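Side-chain contact in ApRick protease (Rickettsia conorii, PDB 5C9F), which probably cleaves peptide bonds as a retropepsin-like aspartic endopeptidase, the chain here being a C-terminal piece of a longer, probably membrane-bound protein: residues F55-L60 / G94-G99. Residues are numbered along the deposited sequence; the frame is centred on the assembly and turned at random.
Sequences FDLTKL and GHVGLG
Val96 meets Leu60 through one methyl from each side: CD1 of Leu60 lies 3.5 Å from CG1 of Val96, tighter than usual for two carbons, and the two side chains cross at about a right angle. Leu60 reaches across because its CG stands anti to the carbonyl carbon (chi1 -67°) and its chain is then extended to CD1. Val96 replies with a rotated isopropyl group, chi1 23°, well away from a staggered position; the off-staggered torsion and the short methyl pair are consistent with a tight fit at this point. The other branch, CG2, faces Leu57, whose CD1 remains 4.5 Å off, a looser touch.

The backbones stay well separated, with the CA atoms of Leu57 and Val96 8.6 Å apart, and the two segments bury just 98 Å² between them. Within residues 55-60 the turn is held by its own bonds: Asp56 O accepts Lys59 N at 3.0 Å, and Asp56 OD1 receives Thr58 OG1 at 2.7 Å from above the carboxylate plane.

Val96 lies on strand 88-97, hydrogen-bonded through its backbone to Ala76 of strand 71-84, while Leu60 also rests on Ala76 and Ile78. Tyr62 touches both Leu57 and Val96. The loop between helix 47-52 and strand 64-68 thus packs against the sheet of the retropepsin-like domain; between the two segments the contact is purely aliphatic, a small dispersive touch that sets spacing without directional bonding.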
loop_
_atom_site.group_PDB
_atom_site.type_symbol
_atom_site.label_atom_id
_atom_site.label_comp_id
_atom_site.label_asym_id
_atom_site.label_seq_id
_atom_site.Cartn_x
_atom_site.Cartn_y
_atom_site.Cartn_z
ATOM N N PHE A 55 -26.138 9.282 23.756
ATOM C CA PHE A 55 -26.226 10.688 24.097
ATOM C C PHE A 55 -27.582 10.982 24.766
ATOM O O PHE A 55 -28.599 10.437 24.392
ATOM C CB PHE A 55 -26.032 11.549 22.882
ATOM C CG PHE A 55 -24.623 11.606 22.415
ATOM C CD1 PHE A 55 -23.692 12.371 23.097
ATOM C CD2 PHE A 55 -24.196 10.838 21.373
ATOM C CE1 PHE A 55 -22.376 12.423 22.693
ATOM C CE2 PHE A 55 -22.879 10.879 20.953
ATOM C CZ PHE A 55 -21.950 11.648 21.629
ATOM N N ASP A 56 -27.549 11.742 25.850
ATOM C CA ASP A 56 -28.770 12.154 26.553
ATOM C C ASP A 56 -29.121 13.488 26.006
ATOM O O ASP A 56 -28.439 14.494 26.304
ATOM C CB ASP A 56 -28.522 12.235 28.067
ATOM C CG ASP A 56 -29.768 12.673 28.851
ATOM O OD1 ASP A 56 -30.717 13.230 28.256
ATOM O OD2 ASP A 56 -29.770 12.453 30.077
ATOM N N LEU A 57 -30.176 13.522 25.199
ATOM C CA LEU A 57 -30.461 14.735 24.415
ATOM C C LEU A 57 -30.821 15.898 25.347
ATOM O O LEU A 57 -30.555 17.027 25.006
ATOM C CB LEU A 57 -31.622 14.518 23.450
ATOM C CG LEU A 57 -31.378 13.939 22.056
ATOM C CD1 LEU A 57 -29.999 13.356 21.825
ATOM C CD2 LEU A 57 -32.486 12.951 21.759
ATOM N N THR A 58 -31.352 15.609 26.528
ATOM C CA THR A 58 -31.665 16.680 27.489
ATOM C C THR A 58 -30.422 17.326 28.130
ATOM O O THR A 58 -30.520 18.442 28.625
ATOM C CB THR A 58 -32.569 16.180 28.643
ATOM O OG1 THR A 58 -31.816 15.318 29.523
ATOM C CG2 THR A 58 -33.763 15.433 28.085
ATOM N N LYS A 59 -29.282 16.631 28.158
ATOM C CA LYS A 59 -28.036 17.166 28.742
ATOM C C LYS A 59 -27.227 17.949 27.737
ATOM O O LYS A 59 -26.374 18.743 28.109
ATOM C CB LYS A 59 -27.098 16.060 29.275
ATOM C CG LYS A 59 -27.736 15.000 30.140
ATOM C CD LYS A 59 -27.902 15.438 31.570
ATOM C CE LYS A 59 -28.351 14.253 32.406
ATOM N NZ LYS A 59 -28.531 14.633 33.826
ATOM N N LEU A 60 -27.441 17.687 26.462
ATOM C CA LEU A 60 -26.681 18.375 25.414
ATOM C C LEU A 60 -27.071 19.839 25.479
ATOM O O LEU A 60 -28.208 20.169 25.767
ATOM C CB LEU A 60 -27.029 17.826 24.077
ATOM C CG LEU A 60 -26.622 16.376 23.776
ATOM C CD1 LEU A 60 -27.119 16.007 22.392
ATOM C CD2 LEU A 60 -25.120 16.217 23.822
ATOM N N GLY A 94 -18.912 16.312 15.472
ATOM C CA GLY A 94 -20.270 16.215 14.962
ATOM C C GLY A 94 -21.186 17.124 15.711
ATOM O O GLY A 94 -20.768 17.889 16.588
ATOM N N HIS A 95 -22.452 17.081 15.361
ATOM C CA HIS A 95 -23.431 17.802 16.099
ATOM C C HIS A 95 -24.756 17.092 15.931
ATOM O O HIS A 95 -24.930 16.287 15.026
ATOM C CB HIS A 95 -23.576 19.242 15.590
ATOM C CG HIS A 95 -24.064 19.324 14.172
ATOM N ND1 HIS A 95 -23.205 19.431 13.112
ATOM C CD2 HIS A 95 -25.320 19.363 13.643
ATOM C CE1 HIS A 95 -23.899 19.526 11.986
ATOM N NE2 HIS A 95 -25.180 19.482 12.278
ATOM N N VAL A 96 -25.654 17.338 16.867
ATOM C CA VAL A 96 -27.021 16.807 16.769
ATOM C C VAL A 96 -28.048 17.908 16.728
ATOM O O VAL A 96 -28.036 18.822 17.570
ATOM C CB VAL A 96 -27.320 15.699 17.807
ATOM C CG1 VAL A 96 -26.429 15.754 19.004
ATOM C CG2 VAL A 96 -28.775 15.610 18.134
ATOM N N GLY A 97 -28.910 17.830 15.718
ATOM C CA GLY A 97 -29.957 18.792 15.522
ATOM C C GLY A 97 -31.170 18.474 16.428
ATOM O O GLY A 97 -31.152 17.524 17.209
ATOM N N LEU A 98 -32.210 19.288 16.323
ATOM C CA LEU A 98 -33.446 19.164 17.129
ATOM C C LEU A 98 -34.492 18.372 16.398
ATOM O O LEU A 98 -35.510 18.006 16.971
ATOM C CB LEU A 98 -33.993 20.543 17.506
ATOM C CG LEU A 98 -33.242 21.298 18.611
ATOM C CD1 LEU A 98 -33.821 22.685 18.864
ATOM C CD2 LEU A 98 -33.285 20.459 19.896
ATOM N N GLY A 99 -34.270 18.112 15.118
ATOM C CA GLY A 99 -35.195 17.250 14.438
ATOM C C GLY A 99 -35.339 17.427 12.957
ATOM O O GLY A 99 -36.110 16.706 12.303
#